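PDB 1WPX: carboxypeptidase Y inhibitor from Saccharomyces cerevisiae, which inhibits the vacuolar serine protease carboxypeptidase Y specifically and potently and belongs to the phosphatidylethanolamine-binding protein family. Local coordinates for residues 187-192 / 196-201. Sequence-based numbering, arbitrary orientation.
Sequences PNWGYG and TGVGKW
Tyr191 and Thr196 meet where the 187-192 loop of this phosphatidylethanolamine-binding fold turns back on the start of helix 198-203. Thr196 OG1 lies 3.5 Å from Tyr191 CB, but its hydrogen bond goes to Thr193 O. Gly197, the N-cap residue, lies against one face of the Trp189 indole. Its CA makes a CH-pi contact 3.8 Å from the centroid of the Trp189 five-membered ring, only 17° off the normal. Trp189 NE1 hydrogen-bonds Thr95 OG1. Val198 continues along the same face: its backbone N lies over the indole, and CG1 packs on Trp189 CZ2 and CH2. Lys200 CG sits over one face of the Tyr191 ring, 3.9 Å from its centroid. CG lies opposite the backbone N (chi1 -179°), which sets it over the ring; the lysine's end leads away. Trp201 meets both aromatics. Its ring is oblique to Trp189, with planes at 49° and CZ3 of Trp189 3.6 Å from CE3 of Trp201. A leucine in place of Trp189 would probably leave Gly197 CA without its aromatic cover and Thr95 OG1 without the indole N-H. Tyr191 OH, weakly hydrogen-bonded to Glu204 OE2, reaches the edge of the Trp201 ring, 3.5 Å from Trp201 CD1.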
ATOM      1  N   PRO B 187     -24.744 -15.912 -21.869  1.00 49.05           N
ATOM      2  CA  PRO B 187     -24.503 -14.741 -22.719  1.00 48.28           C
ATOM      3  C   PRO B 187     -25.657 -13.736 -22.665  1.00 47.90           C
ATOM      4  O   PRO B 187     -26.813 -14.088 -22.897  1.00 47.83           O
ATOM      5  CB  PRO B 187     -24.297 -15.353 -24.105  1.00 48.04           C
ATOM      6  CG  PRO B 187     -24.977 -16.699 -24.010  1.00 47.66           C
ATOM      7  CD  PRO B 187     -24.614 -17.160 -22.637  1.00 47.73           C
ATOM      8  N   ASN B 188     -25.322 -12.490 -22.343  1.00 47.88           N
ATOM      9  CA  ASN B 188     -26.286 -11.394 -22.228  1.00 48.34           C
ATOM     10  C   ASN B 188     -27.327 -11.676 -21.152  1.00 49.48           C
ATOM     11  O   ASN B 188     -28.361 -11.009 -21.088  1.00 49.03           O
ATOM     12  CB  ASN B 188     -27.006 -11.143 -23.558  1.00 48.66           C
ATOM     13  CG  ASN B 188     -26.061 -11.082 -24.734  1.00 48.99           C
ATOM     14  OD1 ASN B 188     -25.723 -12.107 -25.325  1.00 49.50           O
ATOM     15  ND2 ASN B 188     -25.616  -9.879 -25.077  1.00 50.61           N
ATOM     16  N   TRP B 189     -27.048 -12.655 -20.295  1.00 50.77           N
ATOM     17  CA  TRP B 189     -27.984 -13.026 -19.242  1.00 52.75           C
ATOM     18  C   TRP B 189     -29.291 -13.447 -19.905  1.00 54.07           C
ATOM     19  O   TRP B 189     -30.375 -13.300 -19.335  1.00 55.05           O
ATOM     20  CB  TRP B 189     -28.225 -11.851 -18.279  1.00 52.38           C
ATOM     21  CG  TRP B 189     -27.144 -11.691 -17.243  1.00 52.53           C
ATOM     22  CD1 TRP B 189     -25.802 -11.557 -17.469  1.00 52.26           C
ATOM     23  CD2 TRP B 189     -27.310 -11.688 -15.818  1.00 52.88           C
ATOM     24  NE1 TRP B 189     -25.125 -11.477 -16.276  1.00 51.81           N
ATOM     25  CE2 TRP B 189     -26.024 -11.555 -15.247  1.00 52.31           C
ATOM     26  CE3 TRP B 189     -28.422 -11.787 -14.967  1.00 52.94           C
ATOM     27  CZ2 TRP B 189     -25.817 -11.519 -13.866  1.00 51.20           C
ATOM     28  CZ3 TRP B 189     -28.215 -11.750 -13.590  1.00 51.56           C
ATOM     29  CH2 TRP B 189     -26.920 -11.618 -13.057  1.00 51.71           C
ATOM     30  N   GLY B 190     -29.165 -13.965 -21.125  1.00 54.26           N
ATOM     31  CA  GLY B 190     -30.320 -14.420 -21.873  1.00 54.69           C
ATOM     32  C   GLY B 190     -31.267 -13.327 -22.327  1.00 55.32           C
ATOM     33  O   GLY B 190     -32.437 -13.595 -22.584  1.00 55.67           O
ATOM     34  N   TYR B 191     -30.774 -12.099 -22.436  1.00 55.85           N
ATOM     35  CA  TYR B 191     -31.610 -10.984 -22.869  1.00 56.89           C
ATOM     36  C   TYR B 191     -31.503 -10.726 -24.366  1.00 58.18           C
ATOM     37  O   TYR B 191     -32.233  -9.899 -24.908  1.00 59.11           O
ATOM     38  CB  TYR B 191     -31.235  -9.711 -22.106  1.00 56.63           C
ATOM     39  CG  TYR B 191     -31.799  -9.649 -20.706  1.00 56.16           C
ATOM     40  CD1 TYR B 191     -33.111  -9.247 -20.483  1.00 55.13           C
ATOM     41  CD2 TYR B 191     -31.028 -10.018 -19.607  1.00 57.01           C
ATOM     42  CE1 TYR B 191     -33.645  -9.215 -19.200  1.00 56.38           C
ATOM     43  CE2 TYR B 191     -31.554  -9.991 -18.318  1.00 56.81           C
ATOM     44  CZ  TYR B 191     -32.862  -9.590 -18.121  1.00 56.63           C
ATOM     45  OH  TYR B 191     -33.391  -9.580 -16.850  1.00 56.93           O
ATOM     46  N   GLY B 192     -30.591 -11.427 -25.033  1.00 59.13           N
ATOM     47  CA  GLY B 192     -30.433 -11.236 -26.464  1.00 60.76           C
ATOM     48  C   GLY B 192     -29.636 -10.000 -26.850  1.00 62.27           C
ATOM     49  O   GLY B 192     -28.647 -10.102 -27.575  1.00 63.55           O
ATOM     50  N   THR B 196     -26.017  -6.071 -21.708  1.00 52.99           N
ATOM     51  CA  THR B 196     -27.123  -6.090 -20.761  1.00 52.46           C
ATOM     52  C   THR B 196     -26.941  -7.231 -19.759  1.00 50.81           C
ATOM     53  O   THR B 196     -26.526  -8.330 -20.130  1.00 49.77           O
ATOM     54  CB  THR B 196     -28.478  -6.250 -21.491  1.00 52.74           C
ATOM     55  OG1 THR B 196     -28.517  -7.519 -22.149  1.00 55.86           O
ATOM     56  CG2 THR B 196     -28.661  -5.150 -22.535  1.00 51.42           C
ATOM     57  N   GLY B 197     -27.245  -6.967 -18.492  1.00 49.29           N
ATOM     58  CA  GLY B 197     -27.091  -7.999 -17.481  1.00 47.84           C
ATOM     59  C   GLY B 197     -27.617  -7.645 -16.100  1.00 47.12           C
ATOM     60  O   GLY B 197     -28.797  -7.327 -15.940  1.00 47.70           O
ATOM     61  N   VAL B 198     -26.738  -7.697 -15.102  1.00 45.49           N
ATOM     62  CA  VAL B 198     -27.120  -7.410 -13.722  1.00 44.98           C
ATOM     63  C   VAL B 198     -27.951  -6.148 -13.567  1.00 44.19           C
ATOM     64  O   VAL B 198     -28.874  -6.108 -12.760  1.00 44.32           O
ATOM     65  CB  VAL B 198     -25.878  -7.306 -12.791  1.00 43.90           C
ATOM     66  CG1 VAL B 198     -25.022  -8.536 -12.948  1.00 45.24           C
ATOM     67  CG2 VAL B 198     -25.075  -6.062 -13.103  1.00 42.31           C
ATOM     68  N   GLY B 199     -27.623  -5.118 -14.340  1.00 44.37           N
ATOM     69  CA  GLY B 199     -28.360  -3.873 -14.250  1.00 45.03           C
ATOM     70  C   GLY B 199     -29.823  -4.070 -14.585  1.00 46.38           C
ATOM     71  O   GLY B 199     -30.694  -3.693 -13.808  1.00 48.06           O
ATOM     72  N   LYS B 200     -30.080  -4.662 -15.746  1.00 48.00           N
ATOM     73  CA  LYS B 200     -31.434  -4.934 -16.220  1.00 50.26           C
ATOM     74  C   LYS B 200     -32.188  -5.844 -15.247  1.00 50.45           C
ATOM     75  O   LYS B 200     -33.270  -5.499 -14.759  1.00 50.50           O
ATOM     76  CB  LYS B 200     -31.364  -5.609 -17.592  1.00 52.85           C
ATOM     77  CG  LYS B 200     -32.707  -5.942 -18.217  1.00 56.76           C
ATOM     78  CD  LYS B 200     -33.459  -4.672 -18.566  1.00 61.08           C
ATOM     79  CE  LYS B 200     -34.677  -4.951 -19.431  1.00 61.75           C
ATOM     80  NZ  LYS B 200     -35.337  -3.670 -19.823  1.00 62.98           N
ATOM     81  N   TRP B 201     -31.596  -7.003 -14.973  1.00 48.85           N
ATOM     82  CA  TRP B 201     -32.180  -8.003 -14.085  1.00 48.09           C
ATOM     83  C   TRP B 201     -32.421  -7.518 -12.656  1.00 47.44           C
ATOM     84  O   TRP B 201     -33.448  -7.838 -12.057  1.00 48.01           O
ATOM     85  CB  TRP B 201     -31.285  -9.244 -14.049  1.00 46.83           C
ATOM     86  CG  TRP B 201     -31.889 -10.408 -13.339  1.00 45.74           C
ATOM     87  CD1 TRP B 201     -32.892 -11.213 -13.792  1.00 46.67           C
ATOM     88  CD2 TRP B 201     -31.518 -10.915 -12.049  1.00 45.13           C
ATOM     89  NE1 TRP B 201     -33.167 -12.195 -12.867  1.00 45.53           N
ATOM     90  CE2 TRP B 201     -32.339 -12.034 -11.788  1.00 44.91           C
ATOM     91  CE3 TRP B 201     -30.573 -10.533 -11.089  1.00 43.74           C
ATOM     92  CZ2 TRP B 201     -32.242 -12.774 -10.607  1.00 43.81           C
ATOM     93  CZ3 TRP B 201     -30.477 -11.269  -9.915  1.00 42.99           C
ATOM     94  CH2 TRP B 201     -31.308 -12.378  -9.687  1.00 44.12           C
TER